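PDB 1W58: CELL division protein FTSZ homolog 1 from Methanocaldococcus jannaschii, which binds GTP, probably hydrolyses it, and is thought to polymerise into the Z ring, the contractile ring that marks the future division site and recruits other division proteins. Local coordinates for residues A[41-46]-A[67-72]; A[127-132]-A[156-161]; A[95-100]-A[133-138]. All blocks are in the same frame, centred on the assembly; numbering follows the deposited sequence.

How the interactions relate
All three contacts lie in the Rossmann-like GTPase domain and surround the same bound GTP analogue, with centres 12 to 13 Å apart. Interactions 1 and 2 belong to one six-stranded parallel sheet: strand 40-45, from the first, runs beside strand 124-130, from the second, so the two strand pairs form four consecutive strands of the sheet. Interaction 1 closes in the chain before the other two begin. Interactions 2 and 3 interleave, since helix 135-149, whose start carries 133-138, follows strand 124-130 and leads into strand 153-160. The strand ends thus place loops around the nucleotide, with interaction 2 at the ribose and interaction 3 at the terminal phosphates.

Interaction 1: A[41-46]-A[67-72]; sequences TVVGCG and VAINTD. With G2P (phosphomethylphosphonic acid guanylate ester), chain B.
The carboxamide of Asn70 lies against Gly46, whose CA sits over one face of the flat group, 4.0 Å from Asn70 CG; Thr135 of helix 135-149 packs beside the Asn70 side chain. The CA of Gly46 itself approaches the nucleotide, 3.4 Å from O2B of the ligand. Behind this end the two strands run parallel, joined by four straight backbone bonds, from Val67 N to Val42 O (2.8 Å) through Gly46 N to Ile69 O (3.1 Å). They are the two strands of the beta-alpha-beta unit 40-45, 46-59, 65-70, and Gly44, Gly46 and Gly49 are consistent with a Rossmann-type GxGxxG turn, in which Gly47 and Ala48 bind the nucleotide. On the sheet face carrying Val43, Cys45, Val67 and Ile69, the side chains of Val43 and Val67 lie alongside each other, pointing the same way, with CG2 of Val43 4.0 Å from CB of Val67. Val43 holds CG1 anti to its backbone N (chi1 -176°), which brings it to Ile69 CG2 at 4.0 Å, while Ile69 CD1 meets the sulfur of Cys45, SG, at 3.9 Å. Helix 135-149 covers this end of the face, with Ser139 on Cys45 and Val143 on Ile69.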
loop_
_atom_site.group_PDB
_atom_site.type_symbol
_atom_site.label_atom_id
_atom_site.label_comp_id
_atom_site.label_asym_id
_atom_site.label_seq_id
_atom_site.Cartn_x
_atom_site.Cartn_y
_atom_site.Cartn_z
ATOM N N THR A 41 5.012 -7.689 -20.901
ATOM C CA THR A 41 5.717 -6.424 -20.769
ATOM C C THR A 41 7.185 -6.697 -20.480
ATOM O O THR A 41 7.525 -7.562 -19.666
ATOM C CB THR A 41 5.138 -5.559 -19.630
ATOM O OG1 THR A 41 3.775 -5.243 -19.923
ATOM C CG2 THR A 41 5.917 -4.250 -19.489
ATOM N N VAL A 42 8.057 -5.974 -21.174
ATOM C CA VAL A 42 9.497 -6.110 -20.969
ATOM C C VAL A 42 9.969 -4.818 -20.325
ATOM O O VAL A 42 9.681 -3.737 -20.836
ATOM C CB VAL A 42 10.258 -6.320 -22.294
ATOM C CG1 VAL A 42 11.748 -6.514 -22.004
ATOM C CG2 VAL A 42 9.695 -7.546 -23.030
ATOM N N VAL A 43 10.661 -4.951 -19.195
ATOM C CA VAL A 43 11.185 -3.827 -18.418
ATOM C C VAL A 43 12.702 -3.905 -18.345
ATOM O O VAL A 43 13.254 -4.887 -17.818
ATOM C CB VAL A 43 10.636 -3.842 -16.952
ATOM C CG1 VAL A 43 11.113 -2.602 -16.189
ATOM C CG2 VAL A 43 9.105 -3.894 -16.966
ATOM N N GLY A 44 13.373 -2.883 -18.879
ATOM C CA GLY A 44 14.833 -2.845 -18.860
ATOM C C GLY A 44 15.292 -1.796 -17.860
ATOM O O GLY A 44 14.851 -0.641 -17.927
ATOM N N CYS A 45 16.185 -2.178 -16.953
ATOM C CA CYS A 45 16.652 -1.259 -15.908
ATOM C C CYS A 45 18.134 -0.920 -15.993
ATOM O O CYS A 45 18.982 -1.810 -16.102
ATOM C CB CYS A 45 16.375 -1.853 -14.513
ATOM S SG CYS A 45 14.782 -2.733 -14.315
ATOM N N GLY A 46 18.447 0.372 -15.913
ATOM C CA GLY A 46 19.831 0.788 -15.965
ATOM C C GLY A 46 20.312 0.942 -17.380
ATOM O O GLY A 46 19.528 0.799 -18.326
ATOM N N VAL A 67 9.060 -1.139 -21.503
ATOM C CA VAL A 67 9.178 -0.152 -20.439
ATOM C C VAL A 67 10.652 0.043 -20.081
ATOM O O VAL A 67 11.351 -0.916 -19.766
ATOM C CB VAL A 67 8.431 -0.608 -19.165
ATOM C CG1 VAL A 67 8.717 0.370 -18.014
ATOM C CG2 VAL A 67 6.956 -0.669 -19.430
ATOM N N ALA A 68 11.123 1.282 -20.109
ATOM C CA ALA A 68 12.515 1.552 -19.769
ATOM C C ALA A 68 12.561 2.336 -18.467
ATOM O O ALA A 68 11.769 3.266 -18.282
ATOM C CB ALA A 68 13.174 2.356 -20.879
ATOM N N ILE A 69 13.454 1.967 -17.554
ATOM C CA ILE A 69 13.555 2.724 -16.326
ATOM C C ILE A 69 15.003 3.013 -15.948
ATOM O O ILE A 69 15.900 2.173 -16.084
ATOM C CB ILE A 69 12.787 2.068 -15.117
ATOM C CG1 ILE A 69 13.677 1.130 -14.338
ATOM C CG2 ILE A 69 11.560 1.336 -15.597
ATOM C CD1 ILE A 69 12.945 0.503 -13.209
ATOM N N ASN A 70 15.230 4.239 -15.491
ATOM C CA ASN A 70 16.566 4.636 -15.128
ATOM C C ASN A 70 16.572 5.739 -14.099
ATOM O O ASN A 70 15.602 6.479 -13.895
ATOM C CB ASN A 70 17.333 5.085 -16.376
ATOM C CG ASN A 70 18.797 4.683 -16.346
ATOM O OD1 ASN A 70 19.363 4.298 -17.367
ATOM N ND2 ASN A 70 19.416 4.772 -15.184
ATOM N N THR A 71 17.716 5.824 -13.460
ATOM C CA THR A 71 17.992 6.796 -12.436
ATOM C C THR A 71 18.718 7.956 -13.159
ATOM O O THR A 71 18.700 9.097 -12.691
ATOM C CB THR A 71 18.867 6.094 -11.437
ATOM O OG1 THR A 71 18.573 6.521 -10.112
ATOM C CG2 THR A 71 20.251 6.281 -11.787
ATOM N N ASP A 72 19.323 7.639 -14.321
ATOM C CA ASP A 72 20.066 8.582 -15.188
ATOM C C ASP A 72 19.188 9.174 -16.309
ATOM O O ASP A 72 18.838 8.486 -17.264
ATOM C CB ASP A 72 21.257 7.861 -15.840
ATOM C CG ASP A 72 22.163 8.801 -16.659
ATOM O OD1 ASP A 72 21.693 9.492 -17.582
ATOM O OD2 ASP A 72 23.371 8.838 -16.383
HETATM P PG G2P B . 24.499 3.184 -12.625
HETATM O O1G G2P B . 25.012 3.369 -11.269
HETATM O O2G G2P B . 25.453 3.700 -13.600
HETATM O O3G G2P B . 23.251 4.072 -12.850
HETATM O O3B G2P B . 24.083 1.607 -12.812
HETATM P PB G2P B . 23.499 0.861 -14.174
HETATM O O1B G2P B . 22.481 -0.127 -13.804
HETATM O O2B G2P B . 23.038 1.685 -15.260
HETATM C C3A G2P B . 24.885 -0.109 -14.712
HETATM P PA G2P B . 25.010 -0.342 -16.484
HETATM O O1A G2P B . 23.711 -0.542 -17.157
HETATM O O2A G2P B . 25.944 0.587 -17.130
HETATM O "O5'" G2P B . 25.602 -1.803 -16.353
HETATM C "C5'" G2P B . 26.806 -2.149 -15.730
HETATM C "C4'" G2P B . 27.055 -3.660 -15.971
HETATM O "O4'" G2P B . 26.232 -4.162 -17.089
HETATM C "C3'" G2P B . 28.530 -3.880 -16.322
HETATM O "O3'" G2P B . 29.171 -4.414 -15.156
HETATM C "C2'" G2P B . 28.489 -4.806 -17.544
HETATM O "O2'" G2P B . 28.715 -6.154 -17.197
HETATM C "C1'" G2P B . 27.090 -4.668 -18.150
HETATM N N9 G2P B . 27.073 -3.710 -19.304
HETATM C C8 G2P B . 27.461 -2.375 -19.353
HETATM N N7 G2P B . 27.324 -1.791 -20.497
HETATM C C5 G2P B . 26.799 -2.792 -21.327
HETATM C C6 G2P B . 26.418 -2.770 -22.737
HETATM O O6 G2P B . 26.478 -1.828 -23.547
HETATM N N1 G2P B . 25.928 -4.016 -23.173
HETATM C C2 G2P B . 25.802 -5.155 -22.383
HETATM N N2 G2P B . 25.313 -6.270 -22.958
HETATM N N3 G2P B . 26.152 -5.172 -21.075
HETATM C C4 G2P B . 26.639 -3.981 -20.604
#

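Interaction 2: A[127-132]-A[156-161]; sequences ITCGLG and AVVTLP. With G2P (phosphomethylphosphonic acid guanylate ester), chain B.
Leu131 O and Thr159 OG1 reach from the two strand ends to one water, which also binds the ribose hydroxyl O2' of the nucleotide; each of the three bonds is 2.9 Å long, and the water donates to Leu131 O. The strands belong to the beta-alpha-beta unit 124-130, 135-149, 153-160 of the Rossmann-like domain, and here their C-terminal ends lie against the ribose. Pro161 adds to this contact, bringing its CA to 3.4 Å from O2' of the ligand. Thr159 holds OG1 between its backbone N and carbonyl carbon (chi1 58°), which sets the hydroxyl beside Gly130 CA and within reach of the water. Two sound backbone bonds tie the strands, Val157 N to Ile127 O and Leu131 N to Thr159 O (3.0 Å), while Thr159 N to Cys129 O is weak. On the face of Thr128, Val157 and Thr159, helix 204-227 packs through Leu215, Ala218 and Val219. The other face is apolar: Leu131 lays CD1 obliquely across Val158, 3.8 Å from its CG2, and Cys129 SG rests 3.9 Å from Val158 CG1. Thr128 turns its hydroxyl away from its own backbone N (chi1 -171°) and across to the partner strand, where OG1 donates to Val157 O at 2.7 Å, nearly in line with that C=O bond.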
loop_
_atom_site.group_PDB
_atom_site.type_symbol
_atom_site.label_atom_id
_atom_site.label_comp_id
_atom_site.label_asym_id
_atom_site.label_seq_id
_atom_site.Cartn_x
_atom_site.Cartn_y
_atom_site.Cartn_z
ATOM N N ILE A 127 11.938 -8.978 -16.682
ATOM C CA ILE A 127 12.784 -7.947 -16.108
ATOM C C ILE A 127 14.216 -8.186 -16.613
ATOM O O ILE A 127 14.821 -9.215 -16.298
ATOM C CB ILE A 127 12.830 -8.042 -14.581
ATOM C CG1 ILE A 127 11.454 -8.452 -14.037
ATOM C CG2 ILE A 127 13.366 -6.732 -14.009
ATOM C CD1 ILE A 127 10.683 -7.365 -13.383
ATOM N N THR A 128 14.769 -7.244 -17.376
ATOM C CA THR A 128 16.126 -7.430 -17.888
ATOM C C THR A 128 17.054 -6.260 -17.593
ATOM O O THR A 128 16.636 -5.104 -17.624
ATOM C CB THR A 128 16.128 -7.662 -19.419
ATOM O OG1 THR A 128 17.443 -8.045 -19.846
ATOM C CG2 THR A 128 15.712 -6.380 -20.148
ATOM N N CYS A 129 18.313 -6.590 -17.317
ATOM C CA CYS A 129 19.365 -5.613 -17.023
ATOM C C CYS A 129 20.714 -6.339 -16.943
ATOM O O CYS A 129 20.766 -7.571 -16.921
ATOM C CB CYS A 129 19.126 -4.954 -15.668
ATOM S SG CYS A 129 19.491 -6.038 -14.262
ATOM N N GLY A 130 21.804 -5.575 -16.897
ATOM C CA GLY A 130 23.112 -6.185 -16.740
ATOM C C GLY A 130 23.396 -5.932 -15.273
ATOM O O GLY A 130 23.334 -4.793 -14.860
ATOM N N LEU A 131 23.659 -6.951 -14.467
ATOM C CA LEU A 131 23.904 -6.683 -13.048
ATOM C C LEU A 131 25.347 -6.248 -12.878
ATOM O O LEU A 131 26.215 -6.654 -13.660
ATOM C CB LEU A 131 23.625 -7.938 -12.189
ATOM C CG LEU A 131 22.193 -8.511 -12.179
ATOM C CD1 LEU A 131 22.147 -9.897 -11.527
ATOM C CD2 LEU A 131 21.274 -7.566 -11.451
ATOM N N GLY A 132 25.607 -5.434 -11.858
ATOM C CA GLY A 132 26.963 -4.973 -11.613
ATOM C C GLY A 132 27.049 -3.512 -11.216
ATOM O O GLY A 132 27.908 -3.122 -10.434
ATOM N N ALA A 156 12.969 -12.965 -15.033
ATOM C CA ALA A 156 14.126 -12.097 -15.168
ATOM C C ALA A 156 15.157 -12.752 -16.085
ATOM O O ALA A 156 15.379 -13.972 -16.007
ATOM C CB ALA A 156 14.754 -11.856 -13.790
ATOM N N VAL A 157 15.762 -11.941 -16.956
ATOM C CA VAL A 157 16.838 -12.374 -17.864
ATOM C C VAL A 157 17.937 -11.295 -17.677
ATOM O O VAL A 157 17.824 -10.158 -18.174
ATOM C CB VAL A 157 16.381 -12.404 -19.344
ATOM C CG1 VAL A 157 17.516 -12.930 -20.228
ATOM C CG2 VAL A 157 15.136 -13.291 -19.505
ATOM N N VAL A 158 18.983 -11.669 -16.949
ATOM C CA VAL A 158 20.087 -10.785 -16.606
ATOM C C VAL A 158 21.484 -11.391 -16.844
ATOM O O VAL A 158 21.640 -12.626 -16.932
ATOM C CB VAL A 158 20.018 -10.420 -15.107
ATOM C CG1 VAL A 158 18.677 -9.789 -14.784
ATOM C CG2 VAL A 158 20.208 -11.678 -14.269
ATOM N N THR A 159 22.494 -10.520 -16.919
ATOM C CA THR A 159 23.872 -10.966 -17.112
ATOM C C THR A 159 24.738 -10.664 -15.893
ATOM O O THR A 159 24.466 -9.747 -15.109
ATOM C CB THR A 159 24.570 -10.295 -18.356
ATOM O OG1 THR A 159 24.552 -8.870 -18.215
ATOM C CG2 THR A 159 23.887 -10.669 -19.666
ATOM N N LEU A 160 25.773 -11.471 -15.730
ATOM C CA LEU A 160 26.751 -11.284 -14.666
ATOM C C LEU A 160 27.894 -10.584 -15.426
ATOM O O LEU A 160 28.116 -10.896 -16.589
ATOM C CB LEU A 160 27.189 -12.646 -14.143
ATOM C CG LEU A 160 26.765 -13.043 -12.733
ATOM C CD1 LEU A 160 25.448 -12.396 -12.333
ATOM C CD2 LEU A 160 26.696 -14.560 -12.694
ATOM N N PRO A 161 28.628 -9.643 -14.793
ATOM C CA PRO A 161 29.724 -8.934 -15.487
ATOM C C PRO A 161 30.951 -9.775 -15.870
ATOM O O PRO A 161 31.156 -10.878 -15.335
ATOM C CB PRO A 161 30.092 -7.840 -14.495
ATOM C CG PRO A 161 29.975 -8.582 -13.169
ATOM C CD PRO A 161 28.637 -9.324 -13.348
HETATM P PG G2P B . 24.499 3.184 -12.625
HETATM O O1G G2P B . 25.012 3.369 -11.269
HETATM O O2G G2P B . 25.453 3.700 -13.600
HETATM O O3G G2P B . 23.251 4.072 -12.850
HETATM O O3B G2P B . 24.083 1.607 -12.812
HETATM P PB G2P B . 23.499 0.861 -14.174
HETATM O O1B G2P B . 22.481 -0.127 -13.804
HETATM O O2B G2P B . 23.038 1.685 -15.260
HETATM C C3A G2P B . 24.885 -0.109 -14.712
HETATM P PA G2P B . 25.010 -0.342 -16.484
HETATM O O1A G2P B . 23.711 -0.542 -17.157
HETATM O O2A G2P B . 25.944 0.587 -17.130
HETATM O "O5'" G2P B . 25.602 -1.803 -16.353
HETATM C "C5'" G2P B . 26.806 -2.149 -15.730
HETATM C "C4'" G2P B . 27.055 -3.660 -15.971
HETATM O "O4'" G2P B . 26.232 -4.162 -17.089
HETATM C "C3'" G2P B . 28.530 -3.880 -16.322
HETATM O "O3'" G2P B . 29.171 -4.414 -15.156
HETATM C "C2'" G2P B . 28.489 -4.806 -17.544
HETATM O "O2'" G2P B . 28.715 -6.154 -17.197
HETATM C "C1'" G2P B . 27.090 -4.668 -18.150
HETATM N N9 G2P B . 27.073 -3.710 -19.304
HETATM C C8 G2P B . 27.461 -2.375 -19.353
HETATM N N7 G2P B . 27.324 -1.791 -20.497
HETATM C C5 G2P B . 26.799 -2.792 -21.327
HETATM C C6 G2P B . 26.418 -2.770 -22.737
HETATM O O6 G2P B . 26.478 -1.828 -23.547
HETATM N N1 G2P B . 25.928 -4.016 -23.173
HETATM C C2 G2P B . 25.802 -5.155 -22.383
HETATM N N2 G2P B . 25.313 -6.270 -22.958
HETATM N N3 G2P B . 26.152 -5.172 -21.075
HETATM C C4 G2P B . 26.639 -3.981 -20.604
HETATM O O HOH W 1 26.396 -7.648 -16.327
#

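Interaction 3: A[95-100]-A[133-138]; sequences LGAGGN and GGTGTG. With G2P (phosphomethylphosphonic acid guanylate ester), chain B.
Gly133 meets Gly99 first, its carbonyl carbon C lying 4.0 Å from Gly99 CA while its own CA faces the methylene bridge of the nucleotide. At Gly134 the two backbones come together: Gly134 N is 3.5 Å from Gly99 CA, and Gly134 CA is equally close to Asn100 N. With no side chain on either glycine, the chains pack main chain against main chain. Gly134 N also points to the nucleotide, giving one bond to the bridging oxygen O3B (2.9 Å) and a longer one to O1G, the gamma-phosphate oxygen to which Gly99 N also donates, over a suspiciously short distance. Thr135 binds twice: its N runs almost straight to O3B (172°), and its hydroxyl OG1 donates to O3G at 2.8 Å. OG1 stands beside the backbone N (chi1 -59°), which turns it toward the phosphate and against the methyl of Ala97, CB, 3.6 Å away. Gly136 N donates to O1B of the beta phosphate at 2.8 Å. Thr137 folds OG1 back to Gly133 O (2.7 Å), approaching from above that carbonyl plane, and the same hydroxyl binds Gly132 N. With Gly132, these residues make up the glycine-rich GGGTGTG signature of the tubulin/FtsZ family, and the amides at the helix N-terminus would be expected to stabilise the negative charge of the phosphates. The opposing type I' turn, Ala97 to Asn100, closes over the gamma phosphate. Helix 135-149 starts in this segment and links strand 124-130 to strand 153-160; on the other segment, Asn100 OD1 caps helix 101-110 at Lys102 N, and Gly96 is tied by its backbone to Thr71, just past strand 65-70.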
loop_
_atom_site.group_PDB
_atom_site.type_symbol
_atom_site.label_atom_id
_atom_site.label_comp_id
_atom_site.label_asym_id
_atom_site.label_seq_id
_atom_site.Cartn_x
_atom_site.Cartn_y
_atom_site.Cartn_z
ATOM N N LEU A 95 20.512 12.146 -12.172
ATOM C CA LEU A 95 21.943 12.097 -12.403
ATOM C C LEU A 95 22.615 10.763 -12.114
ATOM O O LEU A 95 23.754 10.753 -11.658
ATOM C CB LEU A 95 22.637 13.189 -11.573
ATOM C CG LEU A 95 22.059 14.617 -11.619
ATOM C CD1 LEU A 95 22.761 15.496 -10.590
ATOM C CD2 LEU A 95 22.211 15.203 -13.019
ATOM N N GLY A 96 21.934 9.644 -12.359
ATOM C CA GLY A 96 22.545 8.341 -12.130
ATOM C C GLY A 96 22.613 7.881 -10.677
ATOM O O GLY A 96 22.215 8.616 -9.749
ATOM N N ALA A 97 23.101 6.658 -10.474
ATOM C CA ALA A 97 23.215 6.103 -9.130
ATOM C C ALA A 97 24.654 5.815 -8.777
ATOM O O ALA A 97 24.932 5.255 -7.721
ATOM C CB ALA A 97 22.398 4.829 -9.006
ATOM N N GLY A 98 25.560 6.185 -9.679
ATOM C CA GLY A 98 26.984 5.996 -9.472
ATOM C C GLY A 98 27.478 4.627 -9.046
ATOM O O GLY A 98 28.366 4.529 -8.203
ATOM N N GLY A 99 26.916 3.571 -9.630
ATOM C CA GLY A 99 27.333 2.220 -9.294
ATOM C C GLY A 99 26.976 1.712 -7.903
ATOM O O GLY A 99 27.500 0.694 -7.490
ATOM N N ASN A 100 26.071 2.377 -7.187
ATOM C CA ASN A 100 25.702 1.956 -5.829
ATOM C C ASN A 100 24.333 1.264 -5.783
ATOM O O ASN A 100 23.306 1.920 -5.940
ATOM C CB ASN A 100 25.680 3.179 -4.903
ATOM C CG ASN A 100 25.462 2.806 -3.433
ATOM O OD1 ASN A 100 24.929 1.742 -3.114
ATOM N ND2 ASN A 100 25.864 3.697 -2.540
ATOM N N GLY A 133 26.166 -2.698 -11.783
ATOM C CA GLY A 133 26.141 -1.287 -11.462
ATOM C C GLY A 133 25.161 -0.985 -10.337
ATOM O O GLY A 133 24.812 -1.866 -9.548
ATOM N N GLY A 134 24.678 0.251 -10.286
ATOM C CA GLY A 134 23.781 0.635 -9.224
ATOM C C GLY A 134 22.295 0.639 -9.507
ATOM O O GLY A 134 21.527 0.240 -8.628
ATOM N N THR A 135 21.880 1.057 -10.705
ATOM C CA THR A 135 20.463 1.139 -11.025
ATOM C C THR A 135 19.800 -0.210 -11.323
ATOM O O THR A 135 18.741 -0.525 -10.772
ATOM C CB THR A 135 20.234 2.118 -12.191
ATOM O OG1 THR A 135 20.737 3.401 -11.818
ATOM C CG2 THR A 135 18.759 2.304 -12.486
ATOM N N GLY A 136 20.407 -1.003 -12.192
ATOM C CA GLY A 136 19.845 -2.298 -12.526
ATOM C C GLY A 136 19.870 -3.282 -11.365
ATOM O O GLY A 136 18.860 -3.911 -11.061
ATOM N N THR A 137 21.023 -3.410 -10.720
ATOM C CA THR A 137 21.212 -4.322 -9.603
ATOM C C THR A 137 20.295 -4.020 -8.441
ATOM O O THR A 137 19.831 -4.928 -7.758
ATOM C CB THR A 137 22.623 -4.225 -9.036
ATOM O OG1 THR A 137 23.563 -4.214 -10.104
ATOM C CG2 THR A 137 22.902 -5.388 -8.115
ATOM N N GLY A 138 20.088 -2.734 -8.192
ATOM C CA GLY A 138 19.241 -2.324 -7.098
ATOM C C GLY A 138 17.757 -2.303 -7.415
ATOM O O GLY A 138 16.969 -2.740 -6.584
HETATM P PG G2P B . 24.499 3.184 -12.625
HETATM O O1G G2P B . 25.012 3.369 -11.269
HETATM O O2G G2P B . 25.453 3.700 -13.600
HETATM O O3G G2P B . 23.251 4.072 -12.850
HETATM O O3B G2P B . 24.083 1.607 -12.812
HETATM P PB G2P B . 23.499 0.861 -14.174
HETATM O O1B G2P B . 22.481 -0.127 -13.804
HETATM O O2B G2P B . 23.038 1.685 -15.260
HETATM C C3A G2P B . 24.885 -0.109 -14.712
HETATM P PA G2P B . 25.010 -0.342 -16.484
HETATM O O1A G2P B . 23.711 -0.542 -17.157
HETATM O O2A G2P B . 25.944 0.587 -17.130
HETATM O "O5'" G2P B . 25.602 -1.803 -16.353
HETATM C "C5'" G2P B . 26.806 -2.149 -15.730
HETATM C "C4'" G2P B . 27.055 -3.660 -15.971
HETATM O "O4'" G2P B . 26.232 -4.162 -17.089
HETATM C "C3'" G2P B . 28.530 -3.880 -16.322
HETATM O "O3'" G2P B . 29.171 -4.414 -15.156
HETATM C "C2'" G2P B . 28.489 -4.806 -17.544
HETATM O "O2'" G2P B . 28.715 -6.154 -17.197
HETATM C "C1'" G2P B . 27.090 -4.668 -18.150
HETATM N N9 G2P B . 27.073 -3.710 -19.304
HETATM C C8 G2P B . 27.461 -2.375 -19.353
HETATM N N7 G2P B . 27.324 -1.791 -20.497
HETATM C C5 G2P B . 26.799 -2.792 -21.327
HETATM C C6 G2P B . 26.418 -2.770 -22.737
HETATM O O6 G2P B . 26.478 -1.828 -23.547
HETATM N N1 G2P B . 25.928 -4.016 -23.173
HETATM C C2 G2P B . 25.802 -5.155 -22.383
HETATM N N2 G2P B . 25.313 -6.270 -22.958
HETATM N N3 G2P B . 26.152 -5.172 -21.075
HETATM C C4 G2P B . 26.639 -3.981 -20.604
#